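Local atomic coordinates of ABC transporter (Caldanaerobius, PDB entry 4G68), a protein that probably serves as the extracellular solute-binding component of an ABC transporter, capturing sugars released from xylan for uptake by a thermophilic bacterium. Residues V156-K161 / F280-F285; D165-K170 / K188-F193; K170-T173 / E177-D180; M274-N279 / V300-I305. All coordinates share one frame; numbering follows the deposited sequence.

Overall arrangement
All four contacts lie on one side of the chain's centre, in one lobe of a fold of the periplasmic-binding-protein type. Strands 144-160 and 274-278, antiparallel neighbours in the mixed sheet, tie contact 1 to contact 4, whose centres are about 9 Å apart; the phenol of Tyr158 bonds across to the carbonyl of Gly278. Contacts 2 and 3 (centres about 11 Å apart) share Lys170; contact 2 joins the ends of helices 161-166 and 175-187, contact 3 packs the linking loop on the latter. Along the chain both fall between the segments of contact 1 and close before contact 4 opens. Leu178 and Phe193 meet Met274, so the peripheral helix and loop layer and the sheet share one apolar core.

Contact 1: residues V156-K161 / F280-F285; sequences VLYINK and FDAAAF
A T-shaped aromatic pair, Tyr158 with Phe285, forms this buried contact between strand 144-160 of the sheet and the short helix 283-286 with the turn before it. The edge of the Phe285 ring stands on the face of Tyr158, with the planes at 89° and the centroids 4.8 Å apart. Phe285 CE2 does most of the touching: it sits over the centre of the tyrosine ring, 3.6 Å from Tyr158 CG, while CD2 leans toward the CD1 side. Val156 CG1 covers the opposite face, so the phenol ring is clamped between an aliphatic branch of its own strand and an aromatic edge. Tyr158 has CG anti to its carbonyl carbon (chi1 -61°), which swings the ring off the strand toward the turn. There its far end meets Ala282, whose CB is 3.8 Å from Tyr158 OH. Ala282 N is also close to that hydroxyl, yet the angle is too poor for a bond; the polar partner of the phenol is the carbonyl of Gly278. Where the turn enters the helix, Phe285 N bonds to Ala282 O at 2.8 Å, and Asp281 O lies over one face of the Phe285 ring. Ile377 of helix 372-382 touches both Tyr158 and Ala282. The contact therefore rests on C-H to pi and apolar packing, with the one buried hydroxyl satisfied by a backbone carbonyl of the neighbouring strand.

Contact 2: residues D165-K170 / K188-F193; sequences DKYNVK and KGVTPF
The C-terminal ends of two successive helices meet at the surface of the lobe, where Tyr167, just past helix 161-166, packs against Lys188 and Val190, just past helix 175-187. The tyrosine ring is touched at two places. At CD1 it meets the aliphatic part of Lys188, which runs past it in the opposite direction; Lys188 CG lies 3.6 Å from Tyr167 CD1, and CB, CD and CE are also near. The lysine chain, bent at chi2 and again farther out, keeps these methylenes along one part of the ring. At the phenol end, Val190 CG2 approaches from the opposing direction and reaches Tyr167 CZ at 3.6 Å. It is the branch anti to the valine's carbonyl carbon, the other methyl being anti to N (chi1 179°). Within 165-170, Lys166 CG rests over one ring face near its rim, and Lys166 NZ makes a weak hydrogen bond of 3.3 Å to Tyr167 OH. Gly189, with positive phi, separates the two residues that grip the ring and reverses the backbone between them. It is the C-prime residue of a Schellman motif, with Val190 N bonded to Phe185 O and Gly189 N to Lys186 O, the classical termination of an alpha-helix at glycine.

Contact 3: residues K170-T173 / E177-D180; sequences KVPT and ELID
Glu177, in the first turn of helix 175-187, reaches back to Thr173 in the loop that leads into the helix. Its CG is anti to the carbonyl carbon (chi1 -65°) and the chain stays extended beyond it, which lays the carboxylate alongside the threonine. Thr173 supplies two bonds to a single oxygen. Thr173 N donates to Glu177 OE1 at 2.7 Å, nearly in line with the C-O bond, with an N-H...O angle of 158°. Thr173 OG1 donates to the same Glu177 OE1 at 2.6 Å, arriving on the syn side and 16° out of the carboxylate plane. With a further hydrogen-bond partner of OE1 next to the segments, these bonds restrain the carboxylate and probably favour its ionised form. Thr174, just before the helix, acts as an N-cap, its OG1 accepting from Glu177 N, while the Glu177 carboxylate holds the preceding residue, Thr173. The glutamate's CB, meanwhile, lies 3.6 Å from Pro172 CB. One residue on, the backbone of Leu178 presses on the same proline, Leu178 N standing 3.4 Å from Pro172 CB. Leu178 CD1 extends to Pro172 CG at 4.1 Å, and both residues continue inward to Met274 of strand 274-278.

Contact 4: residues M274-N279 / V300-I305; sequences MYFGGN and VRFPTI
Aromatic packing joins Phe276, on strand 274-278, to Phe302 in the loop that follows strand 297-300. The pair is T-shaped, the edge of Phe302 directed at the face of Phe276, with planes at 73° and centroids 5.1 Å apart. One corner of the ring makes the approach: Phe302 CD1 stands over the face of Phe276, 3.5 Å from Phe276 CE1 and 3.7 Å from Phe276 CD1. With CG anti to the backbone N (chi1 175°), the Phe276 ring is carried from the strand toward the loop. Among aliphatic contacts, Phe302 CB adds a looser touch on Phe276 CE1 at 4.1 Å. Pro303 CD lies 3.3 Å above the plane of the Phe302 ring, toward its rim, so the next residue in the chain backs the ring. Met209 of helix 201-215 touches both phenylalanines, while Leu178 of helix 175-187 packs on Phe302. Polar bonds enter through the loop backbone, where the carbonyls of Phe302 and Pro303 both accept from the guanidinium group of Arg213. The chemistry is thus divided: contact between strand and loop is wholly apolar, and the arginine anchors the loop's carbonyls to helix 201-215.

Contact 1: residues V156-K161 / F280-F285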
loop_
_atom_site.group_PDB
_atom_site.type_symbol
_atom_site.label_atom_id
_atom_site.label_comp_id
_atom_site.label_asym_id
_atom_site.label_seq_id
_atom_site.Cartn_x
_atom_site.Cartn_y
_atom_site.Cartn_z
ATOM N N VAL C 156 -4.791 -6.456 -3.795
ATOM C CA VAL C 156 -6.057 -6.748 -4.468
ATOM C C VAL C 156 -5.816 -6.947 -5.956
ATOM O O VAL C 156 -5.104 -6.144 -6.544
ATOM C CB VAL C 156 -7.029 -5.556 -4.352
ATOM C CG1 VAL C 156 -8.352 -5.816 -5.096
ATOM C CG2 VAL C 156 -7.306 -5.248 -2.881
ATOM N N LEU C 157 -6.462 -7.990 -6.549
ATOM C CA LEU C 157 -6.611 -8.082 -7.999
ATOM C C LEU C 157 -7.959 -7.447 -8.348
ATOM O O LEU C 157 -9.032 -7.922 -7.930
ATOM C CB LEU C 157 -6.467 -9.549 -8.507
ATOM C CG LEU C 157 -6.675 -9.865 -10.017
ATOM C CD1 LEU C 157 -5.751 -9.080 -10.945
ATOM C CD2 LEU C 157 -6.553 -11.364 -10.252
ATOM N N TYR C 158 -7.907 -6.395 -9.176
ATOM C CA TYR C 158 -9.107 -5.739 -9.691
ATOM C C TYR C 158 -9.422 -6.308 -11.055
ATOM O O TYR C 158 -8.549 -6.369 -11.906
ATOM C CB TYR C 158 -8.873 -4.228 -9.822
ATOM C CG TYR C 158 -8.548 -3.568 -8.507
ATOM C CD1 TYR C 158 -9.552 -3.053 -7.701
ATOM C CD2 TYR C 158 -7.229 -3.396 -8.098
ATOM C CE1 TYR C 158 -9.259 -2.417 -6.496
ATOM C CE2 TYR C 158 -6.926 -2.774 -6.889
ATOM C CZ TYR C 158 -7.931 -2.286 -6.109
ATOM O OH TYR C 158 -7.596 -1.656 -4.928
ATOM N N ILE C 159 -10.685 -6.720 -11.243
ATOM C CA ILE C 159 -11.184 -7.328 -12.475
ATOM C C ILE C 159 -12.223 -6.373 -13.076
ATOM O O ILE C 159 -13.214 -6.060 -12.411
ATOM C CB ILE C 159 -11.897 -8.690 -12.114
ATOM C CG1 ILE C 159 -10.941 -9.618 -11.396
ATOM C CG2 ILE C 159 -12.582 -9.382 -13.315
ATOM C CD1 ILE C 159 -9.715 -9.864 -12.237
ATOM N N ASN C 160 -12.003 -5.901 -14.303
ATOM C CA ASN C 160 -13.062 -5.200 -15.031
ATOM C C ASN C 160 -14.050 -6.249 -15.551
ATOM O O ASN C 160 -13.771 -6.869 -16.591
ATOM C CB ASN C 160 -12.478 -4.402 -16.213
ATOM C CG ASN C 160 -13.542 -3.590 -16.953
ATOM O OD1 ASN C 160 -14.652 -4.074 -17.158
ATOM N ND2 ASN C 160 -13.232 -2.363 -17.320
ATOM N N LYS C 161 -15.177 -6.458 -14.836
ATOM C CA LYS C 161 -16.141 -7.533 -15.179
ATOM C C LYS C 161 -16.669 -7.387 -16.609
ATOM O O LYS C 161 -16.903 -8.397 -17.295
ATOM C CB LYS C 161 -17.356 -7.552 -14.246
ATOM C CG LYS C 161 -17.067 -7.747 -12.742
ATOM C CD LYS C 161 -18.381 -7.578 -11.965
ATOM C CE LYS C 161 -18.168 -7.167 -10.518
ATOM N NZ LYS C 161 -19.360 -6.635 -9.768
ATOM N N PHE C 280 -5.696 0.781 -1.691
ATOM C CA PHE C 280 -5.838 2.277 -1.630
ATOM C C PHE C 280 -6.126 2.834 -3.014
ATOM O O PHE C 280 -6.719 3.954 -3.167
ATOM C CB PHE C 280 -4.539 2.948 -1.126
ATOM C CG PHE C 280 -3.273 2.225 -1.595
ATOM C CD1 PHE C 280 -2.735 2.488 -2.884
ATOM C CD2 PHE C 280 -2.605 1.353 -0.727
ATOM C CE1 PHE C 280 -1.562 1.840 -3.279
ATOM C CE2 PHE C 280 -1.472 0.676 -1.120
ATOM C CZ PHE C 280 -0.937 0.941 -2.396
ATOM N N ASP C 281 -5.735 2.029 -4.018
ATOM C CA ASP C 281 -6.037 2.358 -5.414
ATOM C C ASP C 281 -7.491 2.216 -5.772
ATOM O O ASP C 281 -7.939 2.762 -6.776
ATOM C CB ASP C 281 -5.111 1.602 -6.387
ATOM C CG ASP C 281 -3.676 2.154 -6.355
ATOM O OD1 ASP C 281 -3.465 3.302 -5.836
ATOM O OD2 ASP C 281 -2.792 1.417 -6.870
ATOM N N ALA C 282 -8.264 1.529 -4.943
ATOM C CA ALA C 282 -9.734 1.406 -5.191
ATOM C C ALA C 282 -10.414 2.677 -5.484
ATOM O O ALA C 282 -11.215 2.717 -6.418
ATOM C CB ALA C 282 -10.432 0.736 -4.037
ATOM N N ALA C 283 -10.092 3.731 -4.715
ATOM C CA ALA C 283 -10.795 5.028 -4.835
ATOM C C ALA C 283 -10.667 5.621 -6.231
ATOM O O ALA C 283 -11.596 6.252 -6.669
ATOM C CB ALA C 283 -10.302 6.041 -3.787
ATOM N N ALA C 284 -9.539 5.373 -6.922
ATOM C CA ALA C 284 -9.361 5.862 -8.336
ATOM C C ALA C 284 -10.374 5.237 -9.285
ATOM O O ALA C 284 -10.597 5.758 -10.388
ATOM C CB ALA C 284 -7.944 5.598 -8.842
ATOM N N PHE C 285 -10.959 4.108 -8.884
ATOM C CA PHE C 285 -11.871 3.368 -9.796
ATOM C C PHE C 285 -13.340 3.656 -9.462
ATOM O O PHE C 285 -14.212 3.674 -10.357
ATOM C CB PHE C 285 -11.588 1.826 -9.848
ATOM C CG PHE C 285 -10.110 1.467 -9.883
ATOM C CD1 PHE C 285 -9.196 2.277 -10.533
ATOM C CD2 PHE C 285 -9.650 0.263 -9.305
ATOM C CE1 PHE C 285 -7.858 1.934 -10.579
ATOM C CE2 PHE C 285 -8.326 -0.087 -9.354
ATOM C CZ PHE C 285 -7.417 0.742 -10.009
#

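Contact 2: residues D165-K170 / K188-F193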
loop_
_atom_site.group_PDB
_atom_site.type_symbol
_atom_site.label_atom_id
_atom_site.label_comp_id
_atom_site.label_asym_id
_atom_site.label_seq_id
_atom_site.Cartn_x
_atom_site.Cartn_y
_atom_site.Cartn_z
ATOM N N ASP C 165 -16.561 -10.245 -19.508
ATOM C CA ASP C 165 -17.852 -10.696 -20.088
ATOM C C ASP C 165 -17.835 -10.525 -21.617
ATOM O O ASP C 165 -18.114 -11.498 -22.399
ATOM C CB ASP C 165 -19.044 -9.929 -19.475
ATOM C CG ASP C 165 -19.407 -10.386 -18.043
ATOM O OD1 ASP C 165 -18.750 -11.296 -17.478
ATOM O OD2 ASP C 165 -20.371 -9.798 -17.467
ATOM N N LYS C 166 -17.467 -9.310 -22.062
ATOM C CA LYS C 166 -17.356 -8.998 -23.499
ATOM C C LYS C 166 -16.511 -10.010 -24.292
ATOM O O LYS C 166 -16.828 -10.350 -25.454
ATOM C CB LYS C 166 -16.779 -7.603 -23.695
ATOM C CG LYS C 166 -16.794 -7.166 -25.152
ATOM C CD LYS C 166 -16.240 -5.757 -25.309
ATOM C CE LYS C 166 -16.178 -5.383 -26.772
ATOM N NZ LYS C 166 -15.338 -4.159 -26.989
ATOM N N TYR C 167 -15.402 -10.456 -23.696
ATOM C CA TYR C 167 -14.538 -11.445 -24.351
ATOM C C TYR C 167 -14.678 -12.861 -23.869
ATOM O O TYR C 167 -13.879 -13.697 -24.250
ATOM C CB TYR C 167 -13.095 -11.007 -24.265
ATOM C CG TYR C 167 -12.931 -9.713 -24.980
ATOM C CD1 TYR C 167 -12.757 -9.685 -26.356
ATOM C CD2 TYR C 167 -13.030 -8.501 -24.286
ATOM C CE1 TYR C 167 -12.638 -8.477 -27.032
ATOM C CE2 TYR C 167 -12.911 -7.286 -24.942
ATOM C CZ TYR C 167 -12.711 -7.263 -26.310
ATOM O OH TYR C 167 -12.583 -6.032 -26.932
ATOM N N ASN C 168 -15.756 -13.111 -23.129
ATOM C CA ASN C 168 -16.032 -14.336 -22.339
ATOM C C ASN C 168 -14.917 -14.931 -21.462
ATOM O O ASN C 168 -15.100 -16.022 -20.903
ATOM C CB ASN C 168 -16.766 -15.444 -23.121
ATOM C CG ASN C 168 -17.609 -16.311 -22.193
ATOM O OD1 ASN C 168 -17.882 -15.886 -21.058
ATOM N ND2 ASN C 168 -18.039 -17.497 -22.660
ATOM N N VAL C 169 -13.810 -14.207 -21.279
ATOM C CA VAL C 169 -12.658 -14.769 -20.508
ATOM C C VAL C 169 -13.080 -15.087 -19.107
ATOM O O VAL C 169 -13.751 -14.281 -18.553
ATOM C CB VAL C 169 -11.503 -13.749 -20.464
ATOM C CG1 VAL C 169 -10.250 -14.402 -19.927
ATOM C CG2 VAL C 169 -11.242 -13.271 -21.871
ATOM N N LYS C 170 -12.732 -16.259 -18.543
ATOM C CA LYS C 170 -13.154 -16.492 -17.136
ATOM C C LYS C 170 -12.184 -15.764 -16.284
ATOM O O LYS C 170 -11.007 -15.631 -16.723
ATOM C CB LYS C 170 -13.176 -17.962 -16.699
ATOM C CG LYS C 170 -14.476 -18.706 -16.977
ATOM C CD LYS C 170 -14.618 -19.939 -16.065
ATOM C CE LYS C 170 -13.942 -21.192 -16.628
ATOM N NZ LYS C 170 -14.829 -22.060 -17.483
ATOM N N LYS C 188 -6.974 -10.587 -28.246
ATOM C CA LYS C 188 -8.114 -9.650 -28.588
ATOM C C LYS C 188 -7.761 -8.127 -28.719
ATOM O O LYS C 188 -8.640 -7.241 -28.940
ATOM C CB LYS C 188 -9.278 -9.858 -27.598
ATOM C CG LYS C 188 -9.840 -11.276 -27.621
ATOM C CD LYS C 188 -10.558 -11.560 -28.946
ATOM C CE LYS C 188 -11.741 -12.479 -28.706
ATOM N NZ LYS C 188 -11.302 -13.796 -28.153
ATOM N N GLY C 189 -6.463 -7.844 -28.655
ATOM C CA GLY C 189 -5.915 -6.473 -28.673
ATOM C C GLY C 189 -6.271 -5.745 -27.397
ATOM O O GLY C 189 -6.372 -4.501 -27.396
ATOM N N VAL C 190 -6.490 -6.503 -26.326
ATOM C CA VAL C 190 -6.851 -5.894 -24.987
ATOM C C VAL C 190 -5.688 -5.919 -23.968
ATOM O O VAL C 190 -5.199 -6.987 -23.581
ATOM C CB VAL C 190 -8.130 -6.550 -24.340
ATOM C CG1 VAL C 190 -8.448 -5.921 -22.990
ATOM C CG2 VAL C 190 -9.355 -6.444 -25.264
ATOM N N THR C 191 -5.266 -4.748 -23.502
ATOM C CA THR C 191 -4.210 -4.670 -22.475
ATOM C C THR C 191 -4.639 -5.474 -21.226
ATOM O O THR C 191 -5.636 -5.113 -20.580
ATOM C CB THR C 191 -3.938 -3.177 -22.087
ATOM O OG1 THR C 191 -3.577 -2.435 -23.251
ATOM C CG2 THR C 191 -2.811 -3.044 -21.102
ATOM N N PRO C 192 -3.912 -6.565 -20.890
ATOM C CA PRO C 192 -4.362 -7.439 -19.798
ATOM C C PRO C 192 -4.232 -6.719 -18.472
ATOM O O PRO C 192 -5.122 -6.785 -17.682
ATOM C CB PRO C 192 -3.331 -8.601 -19.840
ATOM C CG PRO C 192 -2.989 -8.664 -21.291
ATOM C CD PRO C 192 -2.851 -7.216 -21.685
ATOM N N PHE C 193 -3.088 -6.088 -18.224
ATOM C CA PHE C 193 -2.895 -5.371 -16.975
ATOM C C PHE C 193 -2.515 -3.922 -17.287
ATOM O O PHE C 193 -1.633 -3.686 -18.127
ATOM C CB PHE C 193 -1.724 -5.959 -16.164
ATOM C CG PHE C 193 -2.077 -7.140 -15.295
ATOM C CD1 PHE C 193 -2.397 -6.975 -13.915
ATOM C CD2 PHE C 193 -2.013 -8.437 -15.805
ATOM C CE1 PHE C 193 -2.716 -8.092 -13.136
ATOM C CE2 PHE C 193 -2.275 -9.540 -14.991
ATOM C CZ PHE C 193 -2.602 -9.370 -13.661
#

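Contact 3: residues K170-T173 / E177-D180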
loop_
_atom_site.group_PDB
_atom_site.type_symbol
_atom_site.label_atom_id
_atom_site.label_comp_id
_atom_site.label_asym_id
_atom_site.label_seq_id
_atom_site.Cartn_x
_atom_site.Cartn_y
_atom_site.Cartn_z
ATOM N N LYS C 170 -12.732 -16.259 -18.543
ATOM C CA LYS C 170 -13.154 -16.492 -17.136
ATOM C C LYS C 170 -12.184 -15.764 -16.284
ATOM O O LYS C 170 -11.007 -15.631 -16.723
ATOM C CB LYS C 170 -13.176 -17.962 -16.699
ATOM C CG LYS C 170 -14.476 -18.706 -16.977
ATOM C CD LYS C 170 -14.618 -19.939 -16.065
ATOM C CE LYS C 170 -13.942 -21.192 -16.628
ATOM N NZ LYS C 170 -14.829 -22.060 -17.483
ATOM N N VAL C 171 -12.660 -15.326 -15.101
ATOM C CA VAL C 171 -11.835 -14.652 -14.115
ATOM C C VAL C 171 -10.849 -15.705 -13.589
ATOM O O VAL C 171 -11.237 -16.801 -13.172
ATOM C CB VAL C 171 -12.640 -14.006 -12.968
ATOM C CG1 VAL C 171 -11.716 -13.469 -11.875
ATOM C CG2 VAL C 171 -13.541 -12.876 -13.467
ATOM N N PRO C 172 -9.570 -15.421 -13.662
ATOM C CA PRO C 172 -8.666 -16.507 -13.261
ATOM C C PRO C 172 -8.564 -16.687 -11.718
ATOM O O PRO C 172 -8.519 -15.717 -10.984
ATOM C CB PRO C 172 -7.341 -16.049 -13.851
ATOM C CG PRO C 172 -7.389 -14.540 -13.712
ATOM C CD PRO C 172 -8.839 -14.198 -14.056
ATOM N N THR C 173 -8.475 -17.923 -11.260
ATOM C CA THR C 173 -8.384 -18.228 -9.834
ATOM C C THR C 173 -7.036 -18.851 -9.430
ATOM O O THR C 173 -6.823 -19.020 -8.228
ATOM C CB THR C 173 -9.554 -19.119 -9.340
ATOM O OG1 THR C 173 -9.661 -20.330 -10.085
ATOM C CG2 THR C 173 -10.938 -18.383 -9.450
ATOM N N GLU C 177 -4.253 -20.056 -14.825
ATOM C CA GLU C 177 -5.414 -19.395 -15.417
ATOM C C GLU C 177 -5.123 -17.914 -15.758
ATOM O O GLU C 177 -5.584 -17.392 -16.789
ATOM C CB GLU C 177 -6.667 -19.507 -14.524
ATOM C CG GLU C 177 -7.164 -20.938 -14.352
ATOM C CD GLU C 177 -8.299 -21.110 -13.386
ATOM O OE1 GLU C 177 -8.506 -20.289 -12.460
ATOM O OE2 GLU C 177 -9.016 -22.096 -13.519
ATOM N N LEU C 178 -4.366 -17.251 -14.880
ATOM C CA LEU C 178 -3.953 -15.868 -15.090
ATOM C C LEU C 178 -3.117 -15.746 -16.352
ATOM O O LEU C 178 -3.379 -14.863 -17.158
ATOM C CB LEU C 178 -3.261 -15.251 -13.854
ATOM C CG LEU C 178 -2.645 -13.861 -14.009
ATOM C CD1 LEU C 178 -3.708 -12.832 -14.269
ATOM C CD2 LEU C 178 -1.880 -13.466 -12.772
ATOM N N ILE C 179 -2.143 -16.645 -16.557
ATOM C CA ILE C 179 -1.327 -16.582 -17.809
ATOM C C ILE C 179 -2.171 -16.748 -19.064
ATOM O O ILE C 179 -1.940 -16.044 -20.053
ATOM C CB ILE C 179 -0.125 -17.613 -17.834
ATOM C CG1 ILE C 179 0.881 -17.355 -16.695
ATOM C CG2 ILE C 179 0.610 -17.556 -19.192
ATOM C CD1 ILE C 179 1.674 -16.043 -16.818
ATOM N N ASP C 180 -3.100 -17.712 -19.059
ATOM C CA ASP C 180 -3.980 -17.907 -20.214
ATOM C C ASP C 180 -4.929 -16.713 -20.498
ATOM O O ASP C 180 -5.078 -16.297 -21.672
ATOM C CB ASP C 180 -4.784 -19.215 -20.128
ATOM C CG ASP C 180 -5.644 -19.422 -21.365
ATOM O OD1 ASP C 180 -5.069 -19.297 -22.503
ATOM O OD2 ASP C 180 -6.874 -19.646 -21.229
#

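Contact 4: residues M274-N279 / V300-I305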
loop_
_atom_site.group_PDB
_atom_site.type_symbol
_atom_site.label_atom_id
_atom_site.label_comp_id
_atom_site.label_asym_id
_atom_site.label_seq_id
_atom_site.Cartn_x
_atom_site.Cartn_y
_atom_site.Cartn_z
ATOM N N MET C 274 -7.292 -6.012 -16.153
ATOM C CA MET C 274 -6.857 -6.145 -14.764
ATOM C C MET C 274 -5.855 -5.088 -14.278
ATOM O O MET C 274 -5.298 -4.317 -15.064
ATOM C CB MET C 274 -6.296 -7.581 -14.427
ATOM C CG MET C 274 -7.099 -8.770 -14.979
ATOM S SD MET C 274 -6.341 -10.417 -14.853
ATOM C CE MET C 274 -6.756 -10.915 -13.187
ATOM N N TYR C 275 -5.798 -4.953 -12.936
ATOM C CA TYR C 275 -4.809 -4.113 -12.207
ATOM C C TYR C 275 -4.551 -4.845 -10.950
ATOM O O TYR C 275 -5.501 -5.371 -10.323
ATOM C CB TYR C 275 -5.455 -2.891 -11.772
ATOM C CG TYR C 275 -4.632 -1.874 -11.103
ATOM C CD1 TYR C 275 -4.104 -0.797 -11.829
ATOM C CD2 TYR C 275 -4.474 -1.879 -9.691
ATOM C CE1 TYR C 275 -3.363 0.189 -11.197
ATOM C CE2 TYR C 275 -3.729 -0.886 -9.071
ATOM C CZ TYR C 275 -3.176 0.145 -9.810
ATOM O OH TYR C 275 -2.405 1.121 -9.164
ATOM N N PHE C 276 -3.292 -4.816 -10.520
ATOM C CA PHE C 276 -3.010 -5.391 -9.249
ATOM C C PHE C 276 -2.262 -4.439 -8.320
ATOM O O PHE C 276 -1.282 -3.836 -8.677
ATOM C CB PHE C 276 -2.242 -6.704 -9.423
ATOM C CG PHE C 276 -1.825 -7.299 -8.138
ATOM C CD1 PHE C 276 -2.727 -8.029 -7.384
ATOM C CD2 PHE C 276 -0.533 -7.093 -7.643
ATOM C CE1 PHE C 276 -2.384 -8.543 -6.152
ATOM C CE2 PHE C 276 -0.192 -7.588 -6.395
ATOM C CZ PHE C 276 -1.096 -8.316 -5.675
ATOM N N GLY C 277 -2.755 -4.293 -7.107
ATOM C CA GLY C 277 -1.995 -3.414 -6.283
ATOM C C GLY C 277 -2.593 -3.319 -4.939
ATOM O O GLY C 277 -3.169 -4.300 -4.424
ATOM N N GLY C 278 -2.396 -2.153 -4.360
ATOM C CA GLY C 278 -2.948 -1.868 -3.050
ATOM C C GLY C 278 -4.450 -1.612 -3.089
ATOM O O GLY C 278 -5.025 -1.105 -4.094
ATOM N N ASN C 279 -5.097 -1.954 -1.978
ATOM C CA ASN C 279 -6.484 -1.603 -1.822
ATOM C C ASN C 279 -6.729 -0.054 -1.972
ATOM O O ASN C 279 -7.852 0.368 -2.268
ATOM C CB ASN C 279 -6.886 -2.035 -0.414
ATOM C CG ASN C 279 -6.031 -1.351 0.621
ATOM O OD1 ASN C 279 -4.809 -1.600 0.717
ATOM N ND2 ASN C 279 -6.622 -0.384 1.302
ATOM N N VAL C 300 -10.763 -9.354 -6.082
ATOM C CA VAL C 300 -10.421 -10.741 -5.711
ATOM C C VAL C 300 -8.982 -10.890 -5.123
ATOM O O VAL C 300 -8.124 -10.030 -5.300
ATOM C CB VAL C 300 -10.678 -11.742 -6.894
ATOM C CG1 VAL C 300 -12.109 -11.608 -7.439
ATOM C CG2 VAL C 300 -9.651 -11.565 -8.019
ATOM N N ARG C 301 -8.764 -11.966 -4.387
ATOM C CA ARG C 301 -7.438 -12.365 -3.948
ATOM C C ARG C 301 -6.540 -12.604 -5.123
ATOM O O ARG C 301 -7.024 -12.905 -6.228
ATOM C CB ARG C 301 -7.522 -13.682 -3.198
ATOM C CG ARG C 301 -8.061 -13.491 -1.799
ATOM C CD ARG C 301 -8.020 -14.792 -1.043
ATOM N NE ARG C 301 -8.712 -14.526 0.188
ATOM C CZ ARG C 301 -9.890 -15.034 0.484
ATOM N NH1 ARG C 301 -10.471 -15.873 -0.379
ATOM N NH2 ARG C 301 -10.460 -14.720 1.640
ATOM N N PHE C 302 -5.240 -12.500 -4.910
ATOM C CA PHE C 302 -4.310 -12.945 -5.977
ATOM C C PHE C 302 -4.505 -14.452 -6.089
ATOM O O PHE C 302 -4.855 -15.089 -5.084
ATOM C CB PHE C 302 -2.860 -12.556 -5.687
ATOM C CG PHE C 302 -1.962 -12.657 -6.901
ATOM C CD1 PHE C 302 -1.868 -11.595 -7.851
ATOM C CD2 PHE C 302 -1.273 -13.860 -7.153
ATOM C CE1 PHE C 302 -1.057 -11.711 -8.971
ATOM C CE2 PHE C 302 -0.473 -13.983 -8.279
ATOM C CZ PHE C 302 -0.349 -12.918 -9.171
ATOM N N PRO C 303 -4.364 -15.006 -7.316
ATOM C CA PRO C 303 -4.568 -16.417 -7.544
ATOM C C PRO C 303 -3.575 -17.326 -6.795
ATOM O O PRO C 303 -2.456 -16.901 -6.397
ATOM C CB PRO C 303 -4.327 -16.565 -9.057
ATOM C CG PRO C 303 -4.710 -15.275 -9.665
ATOM C CD PRO C 303 -4.430 -14.247 -8.602
ATOM N N THR C 304 -4.010 -18.570 -6.596
ATOM C CA THR C 304 -3.150 -19.621 -6.113
ATOM C C THR C 304 -2.075 -20.005 -7.103
ATOM O O THR C 304 -2.244 -19.861 -8.310
ATOM C CB THR C 304 -3.987 -20.857 -5.802
ATOM O OG1 THR C 304 -4.706 -21.225 -6.981
ATOM C CG2 THR C 304 -5.011 -20.510 -4.710
ATOM N N ILE C 305 -0.974 -20.516 -6.578
ATOM C CA ILE C 305 0.159 -20.947 -7.412
ATOM C C ILE C 305 0.437 -22.399 -7.097
ATOM O O ILE C 305 0.761 -22.713 -5.943
ATOM C CB ILE C 305 1.393 -20.038 -7.223
ATOM C CG1 ILE C 305 1.001 -18.610 -7.687
ATOM C CG2 ILE C 305 2.609 -20.600 -7.964
ATOM C CD1 ILE C 305 1.929 -17.534 -7.207
#